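Local atomic coordinates of D-aminopeptidase (PDB entry 5TZB), a protein that probably cleaves beta-amino acid residues from the N-terminus of peptides, as a beta-aminopeptidase of family S58 related to the Ntn hydrolases. Residues G59-R64 / L153-G158; A84-L89 / T96-I101; I190-K195 / E226-A231; Y233-V238 / L375-E380; I260-A265 / D299-F304. All coordinates share one frame; numbering follows the deposited sequence.

Contact 1 of 5, residues G59-R64 / L153-G158; sequences GDASIR and LNDIWG
Two close backbone approaches, Ala61 CA to Asp155 CA at 5.3 Å and Arg64 CA to Asn154 CA at 4.5 Å, set the turn leading into strand 63-71 against a loop that makes an inverse gamma turn centred on Asp155. One backbone bond joins them: Asp155 N donates to Ser62 O at 3.0 Å. Beside it, the Asn154 side chain takes the role of a strand partner. With CG anti to the backbone N (chi1 180°), its carbonyl extends past the CA of Ile63 and accepts Arg64 N, while its ND2 is bonded to Asp150. The methylenes of Arg64, bent at chi2, lie over Leu153 O, which is hydrogen-bonded to Ser361 OG. The Asp155 carboxylate, held by His160, comes up to the backbone of Asp60 and Ala61. The shorter of the two cross-contact bonds is Arg64 N to Asn154 OD1, at 2.7 Å, with the donor tilted 27° from the amide plane.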
# COMPACT_ATOMS: atom_id res chain seq x y z
N GLY C 59 -22.42 -31.62 21.90
CA GLY C 59 -23.13 -31.60 20.63
C GLY C 59 -22.76 -30.51 19.64
O GLY C 59 -21.61 -30.39 19.23
N ASP C 60 -23.73 -29.67 19.26
CA ASP C 60 -23.46 -28.66 18.25
C ASP C 60 -22.99 -27.40 18.97
O ASP C 60 -22.69 -26.37 18.36
CB ASP C 60 -24.73 -28.42 17.42
CG ASP C 60 -24.52 -27.48 16.23
OD1 ASP C 60 -24.57 -27.97 15.08
OD2 ASP C 60 -24.38 -26.25 16.42
N ALA C 61 -22.77 -27.56 20.27
CA ALA C 61 -22.28 -26.47 21.10
C ALA C 61 -20.92 -26.85 21.66
O ALA C 61 -20.45 -26.26 22.63
CB ALA C 61 -23.26 -26.16 22.22
N SER C 62 -20.29 -27.84 21.03
CA SER C 62 -18.95 -28.28 21.41
C SER C 62 -17.94 -27.15 21.23
O SER C 62 -18.03 -26.36 20.29
CB SER C 62 -18.52 -29.51 20.61
OG SER C 62 -19.31 -30.64 20.94
N ILE C 63 -16.98 -27.09 22.15
CA ILE C 63 -15.97 -26.06 22.13
C ILE C 63 -14.64 -26.67 21.71
O ILE C 63 -14.14 -27.58 22.37
CB ILE C 63 -15.82 -25.39 23.49
CG1 ILE C 63 -17.18 -24.87 23.97
CG2 ILE C 63 -14.82 -24.25 23.42
CD1 ILE C 63 -17.16 -24.34 25.41
N ARG C 64 -14.09 -26.21 20.59
CA ARG C 64 -12.76 -26.64 20.18
C ARG C 64 -12.01 -25.40 19.71
O ARG C 64 -11.88 -25.16 18.51
CB ARG C 64 -12.83 -27.68 19.05
CG ARG C 64 -13.53 -28.96 19.48
CD ARG C 64 -12.76 -29.73 20.54
NE ARG C 64 -13.48 -30.93 20.95
CZ ARG C 64 -13.41 -32.10 20.33
NH1 ARG C 64 -12.62 -32.22 19.27
NH2 ARG C 64 -14.11 -33.14 20.76
N LEU C 153 -15.14 -27.55 13.48
CA LEU C 153 -14.96 -28.34 14.69
C LEU C 153 -15.40 -27.61 15.95
O LEU C 153 -15.66 -28.24 16.96
CB LEU C 153 -13.50 -28.78 14.83
CG LEU C 153 -12.95 -29.71 13.75
CD1 LEU C 153 -11.46 -29.95 13.92
CD2 LEU C 153 -13.72 -31.04 13.81
N ASN C 154 -15.47 -26.28 15.87
CA ASN C 154 -15.79 -25.45 17.03
C ASN C 154 -17.13 -24.73 16.85
O ASN C 154 -17.50 -24.36 15.73
CB ASN C 154 -14.69 -24.40 17.26
CG ASN C 154 -14.98 -23.49 18.45
OD1 ASN C 154 -15.21 -23.97 19.56
ND2 ASN C 154 -15.00 -22.18 18.20
N ASP C 155 -17.83 -24.52 17.96
CA ASP C 155 -19.05 -23.71 17.98
C ASP C 155 -18.66 -22.24 17.91
O ASP C 155 -18.66 -21.53 18.92
CB ASP C 155 -19.86 -24.03 19.24
CG ASP C 155 -21.13 -23.20 19.35
OD1 ASP C 155 -21.66 -22.75 18.31
OD2 ASP C 155 -21.60 -23.00 20.49
N ILE C 156 -18.32 -21.78 16.71
CA ILE C 156 -17.69 -20.47 16.58
C ILE C 156 -18.68 -19.33 16.82
O ILE C 156 -18.28 -18.23 17.19
CB ILE C 156 -17.01 -20.30 15.19
CG1 ILE C 156 -15.99 -19.16 15.24
CG2 ILE C 156 -18.06 -20.11 14.07
CD1 ILE C 156 -15.15 -19.00 13.97
N TRP C 157 -19.97 -19.61 16.62
CA TRP C 157 -21.01 -18.61 16.89
C TRP C 157 -21.28 -18.50 18.39
O TRP C 157 -21.87 -17.52 18.85
CB TRP C 157 -22.29 -18.96 16.14
CG TRP C 157 -22.22 -18.65 14.68
CD1 TRP C 157 -22.06 -19.54 13.65
CD2 TRP C 157 -22.29 -17.35 14.07
NE1 TRP C 157 -22.03 -18.88 12.45
CE2 TRP C 157 -22.16 -17.53 12.67
CE3 TRP C 157 -22.45 -16.05 14.57
CZ2 TRP C 157 -22.20 -16.47 11.77
CZ3 TRP C 157 -22.48 -15.00 13.68
CH2 TRP C 157 -22.35 -15.21 12.29
N GLY C 158 -20.82 -19.49 19.14
CA GLY C 158 -21.03 -19.53 20.57
C GLY C 158 -20.15 -18.54 21.32
O GLY C 158 -20.42 -18.25 22.49

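Contact 2 of 5, residues A84-L89 / T96-I101; sequences AGVHVL and TGLEWI
Ala84 turns its methyl toward the short helix 98-104, where CB comes within 3.9 Å of Ile101 CD1. Its carbonyl is drawn to the same helix by a water, which donates to Ala84 O at 2.9 Å and to Ile101 O at 2.9 Å. Next in sequence, Gly85 offers bare backbone, and Ile101 CG2 settles 3.7 Å from Gly85 CA. That methyl is anti to the backbone N of Ile101, whereas the CG1 branch lies beside that N (chi1 -60°); CG2 faces Gly85 and Val86, while the CG1 branch carries CD1 to the methyl of Ala84. Val86 again points toward the helix. Its CG1 is wedged between two helix residues, 3.8 Å from Ile101 CG2 and also 3.8 Å from Leu98 CD2, and it meets both side chains at a slant. With CG1 beside the backbone N (chi1 -65°), a single methyl serves both partners. The next residue, His87, bonds through NE2 to Gln280 of the third subunit. Through their backbones, Gly85 and His87 bond to Ala303 and Phe301, so the helix covers strand 82-88 where that strand is already part of the larger sheet. No direct hydrogen bond crosses between strand and helix; methyl packing carries the contact, and the one polar link goes through a water, which gives each of two buried carbonyl oxygens a donor.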
# COMPACT_ATOMS: atom_id res chain seq x y z
N ALA C 84 8.25 -3.16 14.03
CA ALA C 84 7.44 -4.23 13.46
C ALA C 84 6.86 -3.81 12.12
O ALA C 84 6.86 -2.63 11.77
CB ALA C 84 6.34 -4.64 14.42
N GLY C 85 6.36 -4.79 11.37
CA GLY C 85 5.75 -4.51 10.09
C GLY C 85 4.78 -5.63 9.76
O GLY C 85 4.87 -6.73 10.34
N VAL C 86 3.87 -5.37 8.83
CA VAL C 86 2.90 -6.39 8.42
C VAL C 86 2.91 -6.59 6.93
O VAL C 86 3.21 -5.66 6.17
CB VAL C 86 1.47 -6.02 8.85
CG1 VAL C 86 1.36 -6.01 10.36
CG2 VAL C 86 1.05 -4.67 8.28
N HIS C 87 2.58 -7.81 6.49
CA HIS C 87 2.29 -8.04 5.09
C HIS C 87 1.04 -8.90 4.91
O HIS C 87 0.87 -9.92 5.59
CB HIS C 87 3.45 -8.70 4.34
CG HIS C 87 3.11 -8.96 2.90
ND1 HIS C 87 3.24 -8.00 1.92
CD2 HIS C 87 2.52 -10.02 2.30
CE1 HIS C 87 2.80 -8.48 0.77
NE2 HIS C 87 2.35 -9.70 0.98
N VAL C 88 0.19 -8.50 3.97
CA VAL C 88 -1.02 -9.26 3.70
C VAL C 88 -0.98 -9.88 2.31
O VAL C 88 -1.02 -9.19 1.30
CB VAL C 88 -2.29 -8.39 3.82
CG1 VAL C 88 -3.50 -9.23 3.45
CG2 VAL C 88 -2.42 -7.84 5.23
N LEU C 89 -0.87 -11.21 2.27
CA LEU C 89 -0.95 -11.96 1.03
C LEU C 89 -2.41 -12.05 0.57
O LEU C 89 -2.68 -11.99 -0.62
CB LEU C 89 -0.35 -13.37 1.21
CG LEU C 89 -0.57 -14.47 0.16
CD1 LEU C 89 -0.18 -14.05 -1.27
CD2 LEU C 89 0.22 -15.72 0.58
N THR C 96 -6.77 -6.84 14.84
CA THR C 96 -6.76 -5.54 15.52
C THR C 96 -5.32 -5.06 15.67
O THR C 96 -4.38 -5.85 15.51
CB THR C 96 -7.46 -5.59 16.91
OG1 THR C 96 -6.77 -6.49 17.78
CG2 THR C 96 -8.89 -6.06 16.75
N GLY C 97 -5.14 -3.76 15.86
CA GLY C 97 -3.83 -3.19 16.15
C GLY C 97 -2.89 -3.02 14.97
O GLY C 97 -1.75 -2.59 15.13
N LEU C 98 -3.35 -3.34 13.76
CA LEU C 98 -2.43 -3.32 12.63
C LEU C 98 -2.19 -1.94 12.03
O LEU C 98 -1.15 -1.72 11.39
CB LEU C 98 -2.91 -4.26 11.52
CG LEU C 98 -2.94 -5.76 11.84
CD1 LEU C 98 -3.09 -6.56 10.56
CD2 LEU C 98 -1.72 -6.19 12.61
N GLU C 99 -3.12 -1.01 12.21
CA GLU C 99 -2.94 0.28 11.53
C GLU C 99 -1.75 1.09 12.04
O GLU C 99 -1.05 1.72 11.25
CB GLU C 99 -4.21 1.13 11.62
CG GLU C 99 -5.41 0.49 10.90
CD GLU C 99 -5.13 0.11 9.43
OE1 GLU C 99 -4.33 0.78 8.71
OE2 GLU C 99 -5.75 -0.87 8.98
N TRP C 100 -1.50 1.05 13.35
CA TRP C 100 -0.34 1.77 13.89
C TRP C 100 0.95 1.04 13.55
O TRP C 100 1.99 1.66 13.42
CB TRP C 100 -0.46 1.96 15.40
CG TRP C 100 0.61 2.87 16.03
CD1 TRP C 100 1.42 2.56 17.09
CD2 TRP C 100 0.95 4.23 15.66
NE1 TRP C 100 2.24 3.63 17.40
CE2 TRP C 100 1.97 4.66 16.54
CE3 TRP C 100 0.49 5.11 14.67
CZ2 TRP C 100 2.53 5.95 16.47
CZ3 TRP C 100 1.06 6.39 14.59
CH2 TRP C 100 2.07 6.79 15.49
N ILE C 101 0.89 -0.29 13.39
CA ILE C 101 2.06 -1.01 12.89
C ILE C 101 2.40 -0.57 11.47
O ILE C 101 3.57 -0.37 11.15
CB ILE C 101 1.85 -2.54 12.92
CG1 ILE C 101 1.58 -3.02 14.34
CG2 ILE C 101 3.08 -3.25 12.36
CD1 ILE C 101 2.81 -3.09 15.18
O HOH W 1 5.90 -1.02 9.57

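Contact 3 of 5, residues I190-K195 / E226-A231; sequences ICHEFK and EMLRVA
His192 stands at the second position of a type I' beta turn, Cys191 to Phe194, and sends its ring across to Leu228 in the loop 226-231. From CB, which points toward that loop, the chain leads to CG, 4.0 Å from both Leu228 CB and Leu228 CD1. One branch runs to ND1, which lies 3.7 Å from Leu228 N but is hydrogen-bonded to Val224 O. The other runs to CD2, the ring atom nearest the leucine, 3.6 Å from Leu228 CD1. Farther out, CE1 is the ring atom nearest Met227 C, with Leu228 CA over this part of the ring, and NE2, at the tip, lies near Leu228 CD1. Leu228 CD1 sits over a face of the His192 ring, 25° off the normal, in a CH-pi contact; chi1 178° and chi2 60° together place it there. Leu228 CD2 comes 4.3 Å from Phe194 CE2. Beside the turn, Glu193 OE1 and Glu226 OE1 are 4.4 Å apart, and a water donates to both, which probably eases the meeting of like charges; OE2 of Glu193 goes to Ser244. The turn closes the two-stranded hairpin 190-195, Arg225 grips the carbonyls of His192 and Glu193, and Leu228 lies between this hairpin and two helices, touching Val289 of helix 272-289 and Leu353 of helix 331-355.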
# COMPACT_ATOMS: atom_id res chain seq x y z
N ILE C 190 -7.74 -26.74 10.91
CA ILE C 190 -7.59 -27.77 9.90
C ILE C 190 -6.67 -27.26 8.79
O ILE C 190 -6.87 -26.17 8.28
CB ILE C 190 -8.96 -28.15 9.32
CG1 ILE C 190 -9.84 -28.77 10.41
CG2 ILE C 190 -8.82 -29.07 8.11
CD1 ILE C 190 -11.29 -29.01 10.00
N CYS C 191 -5.66 -28.05 8.44
CA CYS C 191 -4.67 -27.63 7.45
C CYS C 191 -4.44 -28.72 6.41
O CYS C 191 -4.21 -29.88 6.74
CB CYS C 191 -3.36 -27.25 8.14
SG CYS C 191 -2.05 -26.67 7.03
N HIS C 192 -4.53 -28.34 5.14
CA HIS C 192 -4.45 -29.29 4.03
C HIS C 192 -5.36 -30.51 4.25
O HIS C 192 -5.01 -31.65 3.92
CB HIS C 192 -2.99 -29.72 3.80
CG HIS C 192 -2.17 -28.66 3.14
ND1 HIS C 192 -2.31 -28.33 1.81
CD2 HIS C 192 -1.19 -27.85 3.63
CE1 HIS C 192 -1.46 -27.37 1.50
NE2 HIS C 192 -0.76 -27.06 2.59
N GLU C 193 -6.53 -30.23 4.83
CA GLU C 193 -7.56 -31.24 5.08
C GLU C 193 -7.05 -32.34 6.01
O GLU C 193 -7.55 -33.46 5.99
CB GLU C 193 -8.07 -31.80 3.75
CG GLU C 193 -8.56 -30.70 2.83
CD GLU C 193 -9.09 -31.21 1.51
OE1 GLU C 193 -8.60 -30.76 0.44
OE2 GLU C 193 -10.02 -32.03 1.53
N PHE C 194 -6.01 -32.01 6.78
CA PHE C 194 -5.61 -32.77 7.95
C PHE C 194 -5.77 -31.87 9.17
O PHE C 194 -6.09 -30.69 9.02
CB PHE C 194 -4.16 -33.22 7.87
CG PHE C 194 -3.89 -34.24 6.82
CD1 PHE C 194 -4.35 -35.55 6.97
CD2 PHE C 194 -3.14 -33.92 5.69
CE1 PHE C 194 -4.09 -36.51 6.00
CE2 PHE C 194 -2.87 -34.87 4.72
CZ PHE C 194 -3.35 -36.17 4.87
N LYS C 195 -5.47 -32.39 10.36
CA LYS C 195 -5.50 -31.55 11.56
C LYS C 195 -4.45 -30.45 11.49
O LYS C 195 -3.28 -30.72 11.19
CB LYS C 195 -5.29 -32.38 12.83
CG LYS C 195 -5.39 -31.56 14.12
CD LYS C 195 -6.81 -31.05 14.33
CE LYS C 195 -6.91 -30.12 15.55
NZ LYS C 195 -6.34 -28.77 15.30
N GLU C 226 -4.38 -32.09 -2.04
CA GLU C 226 -3.42 -32.42 -3.10
C GLU C 226 -2.24 -31.46 -3.19
O GLU C 226 -1.21 -31.82 -3.74
CB GLU C 226 -4.09 -32.52 -4.48
CG GLU C 226 -5.00 -31.38 -4.86
CD GLU C 226 -6.43 -31.56 -4.37
OE1 GLU C 226 -6.65 -32.08 -3.25
OE2 GLU C 226 -7.35 -31.16 -5.12
N MET C 227 -2.41 -30.22 -2.72
CA MET C 227 -1.38 -29.20 -2.85
C MET C 227 -0.26 -29.32 -1.81
O MET C 227 0.73 -28.60 -1.88
CB MET C 227 -1.99 -27.79 -2.75
CG MET C 227 -2.85 -27.39 -3.94
SD MET C 227 -1.98 -27.22 -5.50
CE MET C 227 -3.35 -26.78 -6.57
N LEU C 228 -0.44 -30.18 -0.80
CA LEU C 228 0.55 -30.31 0.27
C LEU C 228 1.95 -30.69 -0.25
O LEU C 228 2.09 -31.66 -1.01
CB LEU C 228 0.10 -31.35 1.30
CG LEU C 228 1.07 -31.63 2.45
CD1 LEU C 228 1.38 -30.39 3.29
CD2 LEU C 228 0.59 -32.80 3.31
N ARG C 229 2.96 -29.92 0.13
CA ARG C 229 4.34 -30.26 -0.21
C ARG C 229 5.24 -30.15 1.03
O ARG C 229 5.14 -29.19 1.79
CB ARG C 229 4.88 -29.36 -1.34
CG ARG C 229 4.00 -29.30 -2.59
CD ARG C 229 4.78 -28.96 -3.87
NE ARG C 229 5.73 -27.86 -3.69
CZ ARG C 229 6.32 -27.19 -4.67
NH1 ARG C 229 6.05 -27.47 -5.94
NH2 ARG C 229 7.18 -26.22 -4.39
N VAL C 230 6.08 -31.15 1.24
CA VAL C 230 6.96 -31.21 2.41
C VAL C 230 8.41 -31.30 1.98
O VAL C 230 8.81 -32.28 1.33
CB VAL C 230 6.62 -32.43 3.32
CG1 VAL C 230 7.62 -32.54 4.46
CG2 VAL C 230 5.22 -32.30 3.85
N ALA C 231 9.20 -30.29 2.36
CA ALA C 231 10.57 -30.13 1.88
C ALA C 231 10.59 -30.13 0.36
O ALA C 231 11.53 -30.64 -0.26
CB ALA C 231 11.49 -31.20 2.43
O HOH W 2 -9.32 -31.74 -1.80

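Contact 4 of 5, residues Y233-V238 / L375-E380; sequences YPVGEV and LDALRE
Val235 CG2 and Ala377 CB approach to 3.3 Å, closer than two methyl groups usually stand, and this tight point coincides with the shortest backbone distance, 5.6 Å from Val235 CA to Ala377 CA. The valine reaches there because CG2 is anti to its backbone N, while CG1 (chi1 58°) is turned aside, to Leu228 and Val230. Ala377 receives a second methyl on the same CB, that of Val238 CG2 at 3.7 Å. Val235, at the start of the 3-10 segment 235-237, and Val238, just after it, both meet this one alanine of helix 371-380, and the inverse gamma turn at Pro234 leads the chain into the segment. This is packing of a connecting loop against the C-terminal helix, far from the chain's centre. Before the turn, Tyr233 CB meets Leu378 CD2 at 4.0 Å; the tyrosine ring goes on to an edge-to-face stack with Trp383, and its hydroxyl is hydrogen-bonded to Val381 O of the third subunit. Glu380 comes from the opposite direction to Val238: its chain, extended with CG anti to the backbone N (chi1 -179°), lays the carboxylate over the valine, with OE2 3.4 Å from Val238 CG1. A water donates to Val238 O at 3.1 Å and to Glu380 OE2 at 3.3 Å. Glu237, within the 3-10 segment, forms a salt bridge to Arg29 of the third subunit.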
# COMPACT_ATOMS: atom_id res chain seq x y z
N TYR C 233 8.67 -31.85 -1.71
CA TYR C 233 8.16 -33.07 -2.34
C TYR C 233 6.64 -33.14 -2.35
O TYR C 233 6.00 -32.84 -1.35
CB TYR C 233 8.74 -34.30 -1.65
CG TYR C 233 10.22 -34.48 -1.92
CD1 TYR C 233 10.66 -35.36 -2.90
CD2 TYR C 233 11.17 -33.75 -1.22
CE1 TYR C 233 12.01 -35.52 -3.17
CE2 TYR C 233 12.52 -33.90 -1.49
CZ TYR C 233 12.93 -34.79 -2.47
OH TYR C 233 14.27 -34.95 -2.74
N PRO C 234 6.05 -33.55 -3.50
CA PRO C 234 4.60 -33.47 -3.72
C PRO C 234 3.83 -34.56 -2.97
O PRO C 234 3.14 -35.38 -3.56
CB PRO C 234 4.47 -33.65 -5.23
CG PRO C 234 5.62 -34.51 -5.58
CD PRO C 234 6.75 -34.12 -4.66
N VAL C 235 3.96 -34.52 -1.65
CA VAL C 235 3.41 -35.55 -0.79
C VAL C 235 1.88 -35.57 -0.82
O VAL C 235 1.26 -36.63 -0.72
CB VAL C 235 3.96 -35.34 0.66
CG1 VAL C 235 3.60 -33.98 1.17
CG2 VAL C 235 3.45 -36.35 1.58
N GLY C 236 1.27 -34.40 -1.02
CA GLY C 236 -0.17 -34.29 -1.10
C GLY C 236 -0.80 -35.13 -2.21
O GLY C 236 -1.93 -35.62 -2.08
N GLU C 237 -0.07 -35.28 -3.32
CA GLU C 237 -0.59 -35.99 -4.48
C GLU C 237 -0.77 -37.49 -4.21
O GLU C 237 -1.60 -38.13 -4.85
CB GLU C 237 0.34 -35.78 -5.67
CG GLU C 237 0.40 -34.34 -6.16
CD GLU C 237 1.28 -34.15 -7.39
OE1 GLU C 237 1.74 -35.16 -7.97
OE2 GLU C 237 1.49 -32.99 -7.80
N VAL C 238 -0.02 -38.03 -3.26
CA VAL C 238 -0.17 -39.44 -2.91
C VAL C 238 -0.89 -39.61 -1.57
O VAL C 238 -0.81 -40.67 -0.94
CB VAL C 238 1.19 -40.18 -2.86
CG1 VAL C 238 1.87 -40.15 -4.22
CG2 VAL C 238 2.09 -39.57 -1.81
N LEU C 375 6.11 -40.08 6.43
CA LEU C 375 7.37 -40.70 6.01
C LEU C 375 7.13 -41.62 4.82
O LEU C 375 7.93 -41.61 3.87
CB LEU C 375 8.01 -41.46 7.18
CG LEU C 375 8.66 -40.59 8.27
CD1 LEU C 375 9.03 -41.43 9.47
CD2 LEU C 375 9.92 -39.89 7.73
N ASP C 376 6.03 -42.38 4.82
CA ASP C 376 5.70 -43.25 3.68
C ASP C 376 5.44 -42.48 2.40
O ASP C 376 5.84 -42.90 1.31
CB ASP C 376 4.47 -44.12 3.96
CG ASP C 376 4.77 -45.26 4.91
OD1 ASP C 376 5.96 -45.57 5.11
OD2 ASP C 376 3.81 -45.85 5.44
N ALA C 377 4.68 -41.40 2.52
CA ALA C 377 4.35 -40.60 1.36
C ALA C 377 5.61 -39.93 0.81
O ALA C 377 5.78 -39.84 -0.40
CB ALA C 377 3.29 -39.60 1.70
N LEU C 378 6.49 -39.46 1.69
CA LEU C 378 7.76 -38.86 1.26
C LEU C 378 8.60 -39.87 0.46
O LEU C 378 9.16 -39.53 -0.59
CB LEU C 378 8.56 -38.36 2.47
CG LEU C 378 8.11 -36.98 2.96
CD1 LEU C 378 8.67 -36.70 4.32
CD2 LEU C 378 8.53 -35.91 1.97
N ARG C 379 8.67 -41.11 0.95
CA ARG C 379 9.44 -42.13 0.25
C ARG C 379 8.85 -42.43 -1.11
O ARG C 379 9.59 -42.52 -2.09
CB ARG C 379 9.47 -43.43 1.07
CG ARG C 379 10.04 -44.61 0.29
CD ARG C 379 9.90 -45.91 1.08
NE ARG C 379 10.58 -47.04 0.44
CZ ARG C 379 11.81 -47.44 0.76
NH1 ARG C 379 12.35 -48.49 0.14
NH2 ARG C 379 12.50 -46.79 1.68
N GLU C 380 7.53 -42.48 -1.18
CA GLU C 380 6.80 -42.81 -2.41
C GLU C 380 7.08 -41.84 -3.55
O GLU C 380 7.04 -42.24 -4.72
CB GLU C 380 5.29 -42.85 -2.12
CG GLU C 380 4.40 -43.20 -3.32
CD GLU C 380 2.95 -43.45 -2.91
OE1 GLU C 380 2.67 -43.53 -1.69
OE2 GLU C 380 2.08 -43.54 -3.81
O HOH W 3 -0.81 -43.50 -2.27

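Contact 5 of 5, residues I260-A265 / D299-F304; sequences IVVTIA and DIFLAF
Strands 260-266 and 298-305 are the two parallel strands of a beta-alpha-beta unit whose helix, 272-289, connects them. The axes of segments 260-265 and 299-304 come within 4.6 Å at 15°, and Ile260 to Ala265 pair in order with Asp299 to Phe304. The hydrogen bonds step along as a parallel ladder: Val262 and Ile264 each use both N and O toward the partner strand, and the shortest bond is Ile264 N to Leu302 O at 2.7 Å. On the face carrying Val262 and Phe301, Val262 CG2 touches Phe301 CD1 at 3.6 Å; Ile264 and Ala303 continue this layer, which packs under helix 272-289. On the other face, Phe304 CG lies between the backbone N and the carbonyl carbon (chi1 70°), which brings the ring to Thr263 and Ala265 of strand 260-266. Ala265 CB lies over the ring face, 3.5 Å from Phe304 CZ, in a CH-pi contact, while Thr263 CG2 meets the ring at its edge, 3.6 Å from Phe304 CE2. Thr263 OG1 is bonded to Tyr113, and Ile111 covers Leu302 and Phe304, so this face meets the second sheet. With a helix over one face and another sheet over the other, the pair fits the alpha-beta-beta-alpha sandwich of Ntn-hydrolase-like enzymes.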
# COMPACT_ATOMS: atom_id res chain seq x y z
N ILE C 260 -4.15 -18.47 7.40
CA ILE C 260 -2.98 -18.70 8.24
C ILE C 260 -2.43 -17.38 8.74
O ILE C 260 -2.18 -16.46 7.97
CB ILE C 260 -1.86 -19.51 7.51
CG1 ILE C 260 -0.64 -19.65 8.43
CG2 ILE C 260 -1.48 -18.88 6.17
CD1 ILE C 260 0.48 -20.52 7.85
N VAL C 261 -2.26 -17.30 10.06
CA VAL C 261 -1.63 -16.12 10.64
C VAL C 261 -0.20 -16.50 11.01
O VAL C 261 0.07 -17.61 11.46
CB VAL C 261 -2.41 -15.57 11.87
CG1 VAL C 261 -3.81 -15.12 11.44
CG2 VAL C 261 -2.52 -16.60 12.95
N VAL C 262 0.72 -15.58 10.72
CA VAL C 262 2.14 -15.81 10.93
C VAL C 262 2.75 -14.67 11.74
O VAL C 262 2.51 -13.51 11.44
CB VAL C 262 2.92 -15.92 9.57
CG1 VAL C 262 4.38 -16.21 9.81
CG2 VAL C 262 2.32 -17.01 8.69
N THR C 263 3.51 -15.01 12.79
CA THR C 263 4.35 -14.02 13.43
C THR C 263 5.80 -14.44 13.24
O THR C 263 6.15 -15.58 13.53
CB THR C 263 4.07 -13.83 14.94
OG1 THR C 263 2.73 -13.35 15.14
CG2 THR C 263 5.03 -12.80 15.54
N ILE C 264 6.60 -13.53 12.71
CA ILE C 264 8.04 -13.70 12.58
C ILE C 264 8.74 -12.84 13.62
O ILE C 264 8.42 -11.65 13.75
CB ILE C 264 8.53 -13.30 11.18
CG1 ILE C 264 7.98 -14.28 10.13
CG2 ILE C 264 10.06 -13.25 11.13
CD1 ILE C 264 8.09 -13.75 8.68
N ALA C 265 9.67 -13.41 14.38
CA ALA C 265 10.46 -12.59 15.32
C ALA C 265 11.95 -12.71 15.02
O ALA C 265 12.44 -13.76 14.57
CB ALA C 265 10.18 -12.99 16.76
N ASP C 299 -4.65 -14.78 4.89
CA ASP C 299 -3.21 -14.98 5.00
C ASP C 299 -2.54 -13.66 5.39
O ASP C 299 -2.26 -12.80 4.56
CB ASP C 299 -2.66 -15.56 3.69
CG ASP C 299 -3.35 -16.88 3.30
OD1 ASP C 299 -3.92 -17.56 4.19
OD2 ASP C 299 -3.35 -17.23 2.10
N ILE C 300 -2.32 -13.51 6.70
CA ILE C 300 -1.89 -12.24 7.26
C ILE C 300 -0.63 -12.41 8.09
O ILE C 300 -0.59 -13.26 9.00
CB ILE C 300 -3.04 -11.62 8.10
CG1 ILE C 300 -4.25 -11.37 7.20
CG2 ILE C 300 -2.59 -10.35 8.81
CD1 ILE C 300 -5.51 -10.91 7.94
N PHE C 301 0.40 -11.63 7.78
CA PHE C 301 1.73 -11.84 8.34
C PHE C 301 2.26 -10.64 9.13
O PHE C 301 2.15 -9.49 8.69
CB PHE C 301 2.73 -12.17 7.23
CG PHE C 301 2.22 -13.16 6.20
CD1 PHE C 301 1.47 -14.26 6.58
CD2 PHE C 301 2.51 -12.97 4.85
CE1 PHE C 301 1.00 -15.16 5.61
CE2 PHE C 301 2.04 -13.87 3.88
CZ PHE C 301 1.30 -14.96 4.26
N LEU C 302 2.86 -10.92 10.27
CA LEU C 302 3.45 -9.89 11.12
C LEU C 302 4.88 -10.26 11.43
O LEU C 302 5.17 -11.43 11.68
CB LEU C 302 2.66 -9.74 12.42
CG LEU C 302 3.22 -8.85 13.54
CD1 LEU C 302 3.29 -7.41 13.13
CD2 LEU C 302 2.35 -8.99 14.77
N ALA C 303 5.77 -9.28 11.38
CA ALA C 303 7.15 -9.46 11.78
C ALA C 303 7.57 -8.36 12.77
O ALA C 303 7.28 -7.19 12.56
CB ALA C 303 8.06 -9.45 10.59
N PHE C 304 8.21 -8.75 13.87
CA PHE C 304 8.78 -7.76 14.78
C PHE C 304 10.24 -8.08 15.12
O PHE C 304 10.67 -9.24 15.08
CB PHE C 304 7.93 -7.62 16.06
CG PHE C 304 7.99 -8.81 16.99
CD1 PHE C 304 8.95 -8.89 18.00
CD2 PHE C 304 7.05 -9.83 16.89
CE1 PHE C 304 8.99 -9.97 18.86
CE2 PHE C 304 7.09 -10.91 17.75
CZ PHE C 304 8.06 -10.99 18.74

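How the contacts relate
Contact 5 is the most central, about 6 Å from the centre of the chain, and contact 2 adjoins it with centres about 9 Å apart: Gly85 N lies 2.8 Å from Ala303 O, and His87 N 2.8 Å from Phe301 O, so strand 82-88 extends the same sheet. A bound calcium ion lies about 10 Å from Gly85 of contact 2 and about 13 Å from the Ala303 side chain. Contacts 3 and 4 form a second cluster, about 11 Å between centres, with Leu228 O 2.9 Å from Gly236 N; both border the third subunit. Contact 1 is peripheral, yet Leu153 CD1 packs 4.0 Å from Ile190 CG1. Contacts 2 and 4 lie on opposite sides of the chain's centre.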